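Local coordinates for protein translation initiation factor eIF2B subunit delta (Schizosaccharomyces pombe, PDB 5B04) that forms part of the eIF2B complex, which catalyses the exchange of GDP for GTP on the gamma subunit of initiation factor eIF2, at residues 260-265 and 281-286; 270-275 and 331-336; 376-381 and 444-449; 391-396 and 430-435. One frame throughout, in Å; residues are numbered along the deposited sequence.

Overall arrangement
All four contacts lie in the Rossmann-like eIF2B alpha/beta/delta family region. Interactions 1 and 2 alternate along the chain: strand 269-274 of interaction 2 lies between the two helices of interaction 1, and Ile265 and Leu284 pack on its Ile271, the centres about 16 Å apart. Interactions 2 and 3, about 23 Å apart between centres, reach the same mixed sheet at different strands. Interaction 3 also touches interaction 1, through Leu449 and Val444. Interaction 4, nested within the chain closed by interaction 3, belongs to a separate antiparallel sheet and touches none of the others, its nearest atoms lying about 7 Å from interaction 2; interactions 2 and 4 border the beta subunit, and interaction 2 the epsilon subunit.

Interaction 1: residues 260-265 and 281-286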
# COMPACT_ATOMS: atom_id res chain seq x y z
N ALA G 260 34.79 -8.30 11.41
CA ALA G 260 34.34 -7.77 10.14
C ALA G 260 33.49 -6.52 10.36
O ALA G 260 33.61 -5.54 9.63
CB ALA G 260 33.55 -8.82 9.38
N ALA G 261 32.65 -6.57 11.39
CA ALA G 261 31.76 -5.45 11.70
C ALA G 261 32.49 -4.33 12.43
O ALA G 261 32.21 -3.15 12.21
CB ALA G 261 30.59 -5.94 12.54
N THR G 262 33.43 -4.69 13.30
CA THR G 262 34.15 -3.72 14.12
C THR G 262 34.96 -2.74 13.27
O THR G 262 35.03 -1.55 13.60
CB THR G 262 35.10 -4.43 15.11
OG1 THR G 262 34.36 -5.36 15.90
CG2 THR G 262 35.77 -3.41 16.03
N GLU G 263 35.54 -3.23 12.19
CA GLU G 263 36.38 -2.38 11.34
C GLU G 263 35.55 -1.41 10.51
O GLU G 263 36.10 -0.53 9.84
CB GLU G 263 37.25 -3.25 10.43
CG GLU G 263 38.28 -4.08 11.19
CD GLU G 263 39.20 -3.23 12.04
OE1 GLU G 263 39.62 -2.15 11.58
OE2 GLU G 263 39.51 -3.65 13.18
N LYS G 264 34.23 -1.55 10.56
CA LYS G 264 33.34 -0.60 9.91
C LYS G 264 33.03 0.56 10.85
O LYS G 264 32.51 1.59 10.44
CB LYS G 264 32.05 -1.28 9.46
CG LYS G 264 32.15 -1.90 8.07
CD LYS G 264 32.59 -0.86 7.06
CE LYS G 264 32.71 -1.46 5.67
NZ LYS G 264 33.03 -0.42 4.65
N ILE G 265 33.38 0.38 12.13
CA ILE G 265 33.19 1.42 13.13
C ILE G 265 34.32 2.45 13.05
O ILE G 265 35.50 2.09 13.02
CB ILE G 265 33.14 0.84 14.55
CG1 ILE G 265 31.98 -0.16 14.67
CG2 ILE G 265 33.00 1.94 15.58
CD1 ILE G 265 31.88 -0.82 16.03
N ASN G 281 26.24 -6.95 20.65
CA ASN G 281 26.90 -6.63 21.92
C ASN G 281 28.38 -6.98 21.88
O ASN G 281 29.22 -6.21 22.36
CB ASN G 281 26.23 -7.38 23.08
CG ASN G 281 24.83 -6.86 23.37
OD1 ASN G 281 24.53 -5.68 23.18
ND2 ASN G 281 23.96 -7.75 23.83
N ASP G 282 28.70 -8.13 21.30
CA ASP G 282 30.09 -8.56 21.16
C ASP G 282 30.87 -7.61 20.26
O ASP G 282 32.04 -7.33 20.51
CB ASP G 282 30.16 -9.99 20.62
CG ASP G 282 29.82 -11.03 21.66
OD1 ASP G 282 29.91 -10.72 22.87
OD2 ASP G 282 29.47 -12.17 21.28
N VAL G 283 30.21 -7.12 19.22
CA VAL G 283 30.83 -6.17 18.29
C VAL G 283 31.21 -4.88 19.00
O VAL G 283 32.32 -4.38 18.85
CB VAL G 283 29.90 -5.85 17.10
CG1 VAL G 283 30.47 -4.71 16.27
CG2 VAL G 283 29.68 -7.08 16.24
N LEU G 284 30.27 -4.35 19.79
CA LEU G 284 30.48 -3.09 20.49
C LEU G 284 31.55 -3.22 21.58
O LEU G 284 32.43 -2.37 21.68
CB LEU G 284 29.16 -2.61 21.11
CG LEU G 284 28.08 -2.21 20.11
CD1 LEU G 284 26.76 -1.98 20.82
CD2 LEU G 284 28.50 -0.97 19.33
N ILE G 285 31.44 -4.26 22.39
CA ILE G 285 32.41 -4.51 23.46
C ILE G 285 33.81 -4.66 22.90
O ILE G 285 34.76 -4.05 23.39
CB ILE G 285 32.04 -5.76 24.28
CG1 ILE G 285 30.76 -5.51 25.09
CG2 ILE G 285 33.18 -6.15 25.21
CD1 ILE G 285 30.31 -6.70 25.90
N HIS G 286 33.93 -5.48 21.86
CA HIS G 286 35.20 -5.67 21.16
C HIS G 286 35.73 -4.34 20.64
O HIS G 286 36.93 -4.07 20.72
CB HIS G 286 35.03 -6.66 20.01
CG HIS G 286 36.26 -6.88 19.19
ND1 HIS G 286 36.59 -6.08 18.12
CD2 HIS G 286 37.24 -7.81 19.29
CE1 HIS G 286 37.73 -6.51 17.59
NE2 HIS G 286 38.14 -7.55 18.28
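Thr262, near the end of the long helix 231-262, meets Val283 and His286, one turn apart on helix 278-289. Its CB lies 3.7 Å from His286 ND1, and from there the side chain forks. The methyl branch, CG2, sits anti to the backbone N and reaches the imidazole at its edge, in the ring plane, 3.5 Å from His286 ND1. The hydroxyl branch approaches the same ring obliquely: His286 ND1 donates a weak, bent hydrogen bond to Thr262 OG1 (3.2 Å, 125° at the hydrogen). The stronger partner of that hydroxyl is the carbonyl of Val258, one turn back in its own helix. The Thr262 and His286 side chains cross at about a right angle.

Next to this polar pair the contact is apolar. Val283 straddles Ala261, whose CB is 3.9 Å from Val283 CG1 and 4.0 Å from Val283 CG2. At the end of the type I turn that runs from Thr262 to Ile265, the isoleucine brings its CD1 to 4.1 Å from Val283 CG1, so this methyl of the valine is shared by both residues. Lys292 NZ donates to the Ile265 carbonyl and, weakly, to that of Thr262. Helix 278-289 is the crossover helix between parallel strands 269-274 and 294-300, a beta-alpha-beta unit characteristic of the Rossmann-like fold.

Interaction 2: residues 270-275 and 331-336; sequences VILTYL and YIMQEV
Leu272 and Met333 both carry CG opposite the backbone N (chi1 -165° and -176°), but the methionine then folds back at its next two torsions, which turns its methyl end to the leucine although its CB points away from the strand. The setting is the Rossmann-like parallel sheet, where helix 329-333 leads through residues 334-337 into strand 338-342, the neighbour of strand 269-274. Met333 CE meets Leu272 CD1 at 3.9 Å, the two chains crossing at about a right angle. The same leucine methyl lies 3.7 Å from Val336 CG2, so this one methyl touches both Met333 and Val336. Ile361 of helix 358-367 also packs on Leu272.

No hydrogen bond joins the two segments; strand pairing starts just after Val336, where Val270 bonds to Thr337 and Lys338, and Leu272 to Lys338. Glu335 turns its carboxylate to Arg295 and to Arg310 of the epsilon subunit, linking this corner of the fold to the assembly. The isopropyl group of Val270 lies against the Glu335 carbonyl, while Val270 O receives a CA-H...O contact from Val336 CA at 3.5 Å, bent to 132° at the hydrogen.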
# COMPACT_ATOMS: atom_id res chain seq x y z
N VAL G 270 28.09 7.16 16.37
CA VAL G 270 27.00 6.99 17.30
C VAL G 270 26.16 5.80 16.84
O VAL G 270 25.37 5.91 15.91
CB VAL G 270 26.12 8.25 17.40
CG1 VAL G 270 24.98 8.03 18.37
CG2 VAL G 270 26.97 9.44 17.84
N ILE G 271 26.36 4.66 17.50
CA ILE G 271 25.82 3.39 17.03
C ILE G 271 24.54 2.99 17.74
O ILE G 271 24.45 3.03 18.96
CB ILE G 271 26.87 2.28 17.19
CG1 ILE G 271 28.11 2.60 16.36
CG2 ILE G 271 26.29 0.93 16.79
CD1 ILE G 271 29.23 1.61 16.52
N LEU G 272 23.54 2.59 16.95
CA LEU G 272 22.25 2.19 17.50
C LEU G 272 22.11 0.67 17.52
O LEU G 272 22.15 0.01 16.48
CB LEU G 272 21.11 2.81 16.69
CG LEU G 272 19.68 2.83 17.26
CD1 LEU G 272 18.87 3.91 16.59
CD2 LEU G 272 18.98 1.48 17.11
N THR G 273 21.84 0.13 18.69
CA THR G 273 21.52 -1.26 18.80
C THR G 273 20.16 -1.37 19.41
O THR G 273 19.85 -0.62 20.29
CB THR G 273 22.47 -1.98 19.72
OG1 THR G 273 22.00 -3.31 19.93
CG2 THR G 273 22.52 -1.28 21.01
N TYR G 274 19.36 -2.31 18.95
CA TYR G 274 18.01 -2.45 19.43
C TYR G 274 17.99 -3.69 20.30
O TYR G 274 18.55 -4.69 19.97
CB TYR G 274 17.07 -2.40 18.25
CG TYR G 274 15.65 -2.73 18.53
CD1 TYR G 274 14.96 -2.12 19.53
CD2 TYR G 274 15.00 -3.62 17.77
CE1 TYR G 274 13.65 -2.43 19.77
CE2 TYR G 274 13.70 -3.94 18.01
CZ TYR G 274 13.04 -3.33 19.00
OH TYR G 274 11.74 -3.66 19.20
N LEU G 275 17.31 -3.61 21.42
CA LEU G 275 17.15 -4.73 22.30
C LEU G 275 18.40 -5.34 22.92
O LEU G 275 19.20 -4.64 23.47
CB LEU G 275 16.23 -5.67 21.60
CG LEU G 275 14.89 -4.97 21.47
CD1 LEU G 275 13.92 -5.80 20.66
CD2 LEU G 275 14.30 -4.72 22.82
N TYR G 331 13.25 10.92 17.21
CA TYR G 331 14.02 11.91 17.94
C TYR G 331 15.50 11.53 18.00
O TYR G 331 16.36 12.29 17.57
CB TYR G 331 13.46 12.07 19.35
CG TYR G 331 14.20 13.07 20.21
CD1 TYR G 331 13.85 14.41 20.21
CD2 TYR G 331 15.25 12.67 21.04
CE1 TYR G 331 14.52 15.33 21.00
CE2 TYR G 331 15.93 13.58 21.82
CZ TYR G 331 15.56 14.91 21.80
OH TYR G 331 16.23 15.82 22.59
N ILE G 332 15.77 10.34 18.53
CA ILE G 332 17.14 9.92 18.80
C ILE G 332 17.92 9.57 17.53
O ILE G 332 19.15 9.54 17.53
CB ILE G 332 17.15 8.70 19.76
CG1 ILE G 332 18.52 8.54 20.42
CG2 ILE G 332 16.72 7.43 19.03
CD1 ILE G 332 18.97 9.75 21.20
N MET G 333 17.20 9.32 16.44
CA MET G 333 17.82 8.91 15.18
C MET G 333 18.71 10.01 14.60
O MET G 333 19.68 9.73 13.90
CB MET G 333 16.76 8.50 14.16
CG MET G 333 17.31 7.97 12.85
SD MET G 333 18.23 6.42 13.03
CE MET G 333 16.93 5.31 13.56
N GLN G 334 18.38 11.26 14.91
CA GLN G 334 19.13 12.39 14.39
C GLN G 334 20.55 12.46 14.94
O GLN G 334 21.39 13.19 14.41
CB GLN G 334 18.39 13.70 14.69
CG GLN G 334 17.04 13.82 13.99
CD GLN G 334 16.72 15.25 13.60
OE1 GLN G 334 16.81 16.16 14.41
NE2 GLN G 334 16.35 15.44 12.34
N GLU G 335 20.82 11.69 15.99
CA GLU G 335 22.16 11.62 16.56
C GLU G 335 22.92 10.40 16.03
O GLU G 335 24.15 10.38 16.04
CB GLU G 335 22.09 11.55 18.09
CG GLU G 335 21.61 12.84 18.75
CD GLU G 335 21.43 12.69 20.25
OE1 GLU G 335 22.08 11.80 20.84
OE2 GLU G 335 20.64 13.46 20.84
N VAL G 336 22.17 9.41 15.55
CA VAL G 336 22.75 8.13 15.13
C VAL G 336 23.46 8.22 13.78
O VAL G 336 22.96 8.85 12.85
CB VAL G 336 21.65 7.05 15.05
CG1 VAL G 336 22.26 5.70 14.69
CG2 VAL G 336 20.90 6.96 16.37

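Interaction 3: residues 376-381 and 444-449; sequences CESYKF and VCEMGL
Cys376 N donates to Val444 O (3.2 Å), continuing the parallel pairing of strands 372-375 and 442-445 to the point where the chain enters the short 3-10 segment 378-380 and 445-448 forms a type I turn. Cys445 and Gly448 exchange backbone hydrogen bonds across this turn, a tight beta hairpin joining strands 442-445 and 448-450 at the edge, within this chain, of the Rossmann-like sheet. The side-chain link is made by Glu446. Its CG stands between the backbone N and the carbonyl carbon (chi1 68°), and a bend at chi2 swings the carboxylate toward Ser378. There OE1 accepts from Ser378 N at 3.0 Å through its syn lone pair, while a weaker bond runs from the same N to OE2. The hydroxyl of Ser378 also bonds to Glu446 OE2, though its modelled length is too short to be trusted. Arg249 NH2 donates to the same hydroxyl.

Met447 CE lies 3.7 Å from Ser378 CB. Cys445 CB is 4.2 Å from Phe381 CZ, an oblique approach to the ring. Helix 231-262 packs against Tyr379, Val444 and Glu446, helix 455-461 against Phe381 and Met447, and Met346 of strand 345-346 against Cys376 and Phe381.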
# COMPACT_ATOMS: atom_id res chain seq x y z
N CYS G 376 24.50 -11.56 10.95
CA CYS G 376 23.89 -12.87 11.10
C CYS G 376 24.84 -13.99 10.68
O CYS G 376 25.48 -13.91 9.64
CB CYS G 376 22.60 -12.95 10.27
SG CYS G 376 21.64 -14.45 10.50
N GLU G 377 24.92 -15.02 11.51
CA GLU G 377 25.70 -16.21 11.18
C GLU G 377 25.05 -16.94 10.01
O GLU G 377 23.83 -16.88 9.83
CB GLU G 377 25.82 -17.13 12.40
CG GLU G 377 26.70 -16.60 13.53
CD GLU G 377 26.01 -15.57 14.41
OE1 GLU G 377 26.52 -15.29 15.51
OE2 GLU G 377 24.95 -15.04 14.01
N SER G 378 25.87 -17.62 9.21
CA SER G 378 25.40 -18.24 7.97
C SER G 378 24.37 -19.34 8.20
O SER G 378 23.45 -19.51 7.40
CB SER G 378 26.58 -18.80 7.18
OG SER G 378 27.26 -19.80 7.92
N TYR G 379 24.53 -20.09 9.29
CA TYR G 379 23.67 -21.24 9.55
C TYR G 379 22.24 -20.81 9.91
O TYR G 379 21.35 -21.65 10.01
CB TYR G 379 24.25 -22.11 10.67
CG TYR G 379 23.97 -21.60 12.06
CD1 TYR G 379 24.62 -20.48 12.56
CD2 TYR G 379 23.06 -22.25 12.89
CE1 TYR G 379 24.37 -20.02 13.84
CE2 TYR G 379 22.80 -21.80 14.16
CZ TYR G 379 23.46 -20.68 14.64
OH TYR G 379 23.20 -20.23 15.91
N LYS G 380 22.05 -19.51 10.11
CA LYS G 380 20.72 -18.98 10.40
C LYS G 380 20.03 -18.48 9.14
O LYS G 380 18.95 -17.89 9.20
CB LYS G 380 20.81 -17.87 11.45
CG LYS G 380 21.21 -18.37 12.83
CD LYS G 380 21.04 -17.30 13.89
CE LYS G 380 22.00 -16.14 13.68
NZ LYS G 380 21.98 -15.19 14.83
N PHE G 381 20.67 -18.71 7.99
CA PHE G 381 20.03 -18.43 6.71
C PHE G 381 18.96 -19.48 6.46
O PHE G 381 19.10 -20.62 6.90
CB PHE G 381 21.05 -18.43 5.56
CG PHE G 381 22.02 -17.27 5.58
CD1 PHE G 381 22.14 -16.45 6.68
CD2 PHE G 381 22.81 -17.01 4.47
CE1 PHE G 381 23.03 -15.39 6.69
CE2 PHE G 381 23.70 -15.95 4.46
CZ PHE G 381 23.81 -15.14 5.58
N VAL G 444 26.38 -8.74 7.27
CA VAL G 444 27.70 -9.17 7.72
C VAL G 444 27.66 -10.58 8.31
O VAL G 444 27.19 -10.78 9.43
CB VAL G 444 28.28 -8.20 8.77
CG1 VAL G 444 29.63 -8.70 9.26
CG2 VAL G 444 28.40 -6.81 8.19
N CYS G 445 28.14 -11.55 7.55
CA CYS G 445 28.27 -12.91 8.03
C CYS G 445 29.75 -13.30 8.06
O CYS G 445 30.62 -12.44 7.91
CB CYS G 445 27.48 -13.88 7.15
SG CYS G 445 27.89 -13.81 5.39
N GLU G 446 30.03 -14.58 8.24
CA GLU G 446 31.42 -15.04 8.27
C GLU G 446 31.98 -15.19 6.86
O GLU G 446 33.16 -15.46 6.68
CB GLU G 446 31.55 -16.36 9.04
CG GLU G 446 30.90 -17.56 8.36
CD GLU G 446 29.44 -17.73 8.75
OE1 GLU G 446 28.68 -16.75 8.64
OE2 GLU G 446 29.07 -18.84 9.16
N MET G 447 31.11 -15.02 5.86
CA MET G 447 31.55 -14.99 4.47
C MET G 447 32.00 -13.58 4.11
O MET G 447 32.56 -13.35 3.04
CB MET G 447 30.44 -15.46 3.53
CG MET G 447 29.63 -16.64 4.05
SD MET G 447 30.65 -18.02 4.58
CE MET G 447 29.40 -19.26 4.90
N GLY G 448 31.74 -12.64 5.01
CA GLY G 448 32.13 -11.26 4.82
C GLY G 448 30.94 -10.33 4.66
O GLY G 448 29.81 -10.70 4.97
N LEU G 449 31.21 -9.11 4.19
CA LEU G 449 30.16 -8.14 3.96
C LEU G 449 29.56 -8.32 2.57
O LEU G 449 30.23 -8.09 1.56
CB LEU G 449 30.69 -6.71 4.12
CG LEU G 449 30.86 -6.17 5.54
CD1 LEU G 449 32.04 -6.81 6.26
CD2 LEU G 449 31.00 -4.66 5.52

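Interaction 4: residues 391-396 and 430-435; sequences VYNELA and LKYDVT. With PO4 (phosphate ion), chain P.
Asn393 and Tyr432 carry most of the hydrogen bonding. The asparagine amide spans both backbone groups of Tyr432: OD1 accepts from Tyr432 N (2.9 Å) in the carbonyl plane, on a lone pair, and ND2 donates to Tyr432 O (3.0 Å), lying well above the plane of that carbonyl. Because OD1 also accepts from Glu394 N, again in plane, and ND2 has a further partner in Ser389 O, the amide is fixed against rotation. The backbone adds one bond, from Lys431 N to Glu394 O (3.0 Å).

The bonds lead into the short, weakly bonded strand 395-396, outermost within this chain in an antiparallel sheet and next to strand 425-435. Leu395 and Leu430 form a non-hydrogen-bonded pair there, with their CD2 atoms 3.6 Å apart.

Van der Waals contacts fill the rest. Ala396 CB rests 3.8 Å from Lys431 CE, and the Leu430 and Asn393 side chains cross at about a right angle. Glu394, CG anti to its backbone N (chi1 -173°) and extended beyond, lies at the edge of the Tyr432 ring, with OE1 3.2 Å from CE2 and the carboxylate turned 51° from the ring.

Glu394 OE2 forms its salt bridge with Arg205, Lys431 NZ remaining beyond salt-bridge range. Tyr432 OH bonds to O2 of a phosphate ion (2.9 Å), probably from the crystallisation liquor, which Ser160 N also binds; Arg163 NH1 meets the same hydroxyl, and His344 stacks on the ring.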
# COMPACT_ATOMS: atom_id res chain seq x y z
N VAL G 391 2.49 -13.97 8.37
CA VAL G 391 2.33 -15.39 8.02
C VAL G 391 3.18 -16.28 8.93
O VAL G 391 2.69 -17.27 9.48
CB VAL G 391 2.67 -15.66 6.54
CG1 VAL G 391 3.97 -14.99 6.14
CG2 VAL G 391 2.71 -17.16 6.27
N TYR G 392 4.45 -15.92 9.10
CA TYR G 392 5.34 -16.64 9.99
C TYR G 392 5.79 -15.74 11.14
O TYR G 392 6.57 -14.81 10.94
CB TYR G 392 6.56 -17.18 9.24
CG TYR G 392 6.29 -18.41 8.41
CD1 TYR G 392 6.35 -19.68 8.97
CD2 TYR G 392 5.99 -18.30 7.05
CE1 TYR G 392 6.11 -20.81 8.21
CE2 TYR G 392 5.74 -19.43 6.29
CZ TYR G 392 5.81 -20.68 6.87
OH TYR G 392 5.57 -21.80 6.11
N ASN G 393 5.31 -16.04 12.34
CA ASN G 393 5.69 -15.27 13.52
C ASN G 393 5.47 -16.10 14.78
O ASN G 393 5.07 -17.26 14.71
CB ASN G 393 4.89 -13.97 13.59
CG ASN G 393 5.65 -12.85 14.28
OD1 ASN G 393 6.30 -13.07 15.30
ND2 ASN G 393 5.57 -11.65 13.72
N GLU G 394 5.76 -15.50 15.94
CA GLU G 394 5.60 -16.20 17.21
C GLU G 394 4.82 -15.35 18.20
O GLU G 394 5.22 -14.23 18.53
CB GLU G 394 6.96 -16.57 17.79
CG GLU G 394 6.89 -17.44 19.03
CD GLU G 394 8.26 -17.77 19.59
OE1 GLU G 394 9.23 -17.84 18.80
OE2 GLU G 394 8.37 -17.95 20.82
N LEU G 395 3.69 -15.88 18.67
CA LEU G 395 2.84 -15.17 19.61
C LEU G 395 3.44 -15.13 21.01
O LEU G 395 3.87 -16.16 21.54
CB LEU G 395 1.45 -15.80 19.66
CG LEU G 395 0.55 -15.54 18.46
CD1 LEU G 395 -0.85 -16.09 18.70
CD2 LEU G 395 0.50 -14.05 18.16
N ALA G 396 3.46 -13.94 21.60
CA ALA G 396 3.84 -13.77 22.99
C ALA G 396 2.57 -13.61 23.82
O ALA G 396 1.58 -13.08 23.33
CB ALA G 396 4.76 -12.57 23.16
N LEU G 430 3.45 -9.59 18.93
CA LEU G 430 4.26 -10.45 18.09
C LEU G 430 5.72 -10.36 18.53
O LEU G 430 6.16 -9.32 19.00
CB LEU G 430 4.13 -10.06 16.61
CG LEU G 430 2.73 -10.05 16.01
CD1 LEU G 430 2.79 -9.71 14.53
CD2 LEU G 430 2.03 -11.38 16.24
N LYS G 431 6.45 -11.46 18.38
CA LYS G 431 7.85 -11.48 18.78
C LYS G 431 8.77 -11.05 17.65
O LYS G 431 9.84 -10.49 17.89
CB LYS G 431 8.26 -12.87 19.27
CG LYS G 431 7.69 -13.24 20.63
CD LYS G 431 8.69 -14.05 21.44
CE LYS G 431 8.18 -14.31 22.85
NZ LYS G 431 9.21 -14.97 23.70
N TYR G 432 8.36 -11.29 16.41
CA TYR G 432 9.26 -11.11 15.28
C TYR G 432 8.75 -10.15 14.21
O TYR G 432 7.65 -9.60 14.32
CB TYR G 432 9.58 -12.46 14.66
CG TYR G 432 10.30 -13.38 15.62
CD1 TYR G 432 11.63 -13.17 15.94
CD2 TYR G 432 9.63 -14.44 16.23
CE1 TYR G 432 12.29 -14.00 16.83
CE2 TYR G 432 10.28 -15.27 17.12
CZ TYR G 432 11.61 -15.05 17.42
OH TYR G 432 12.26 -15.87 18.30
N ASP G 433 9.56 -9.97 13.18
CA ASP G 433 9.39 -8.85 12.26
C ASP G 433 10.19 -9.04 10.98
O ASP G 433 11.39 -9.33 11.03
CB ASP G 433 9.82 -7.56 12.96
CG ASP G 433 9.35 -6.32 12.26
OD1 ASP G 433 8.43 -6.41 11.42
OD2 ASP G 433 9.88 -5.24 12.58
N VAL G 434 9.53 -8.89 9.83
CA VAL G 434 10.20 -9.06 8.55
C VAL G 434 10.62 -7.71 7.97
O VAL G 434 9.79 -6.92 7.54
CB VAL G 434 9.31 -9.79 7.53
CG1 VAL G 434 10.01 -9.88 6.18
CG2 VAL G 434 8.95 -11.17 8.04
N THR G 435 11.93 -7.46 7.96
CA THR G 435 12.47 -6.22 7.42
C THR G 435 12.87 -6.39 5.96
O THR G 435 13.78 -7.16 5.66
CB THR G 435 13.69 -5.73 8.23
OG1 THR G 435 13.42 -5.86 9.63
CG2 THR G 435 14.00 -4.28 7.90
P PO4 P . 15.87 -14.26 18.69
O1 PO4 P . 15.76 -13.12 17.70
O2 PO4 P . 15.13 -15.46 18.15
O3 PO4 P . 17.33 -14.61 18.87
O4 PO4 P . 15.28 -13.85 20.01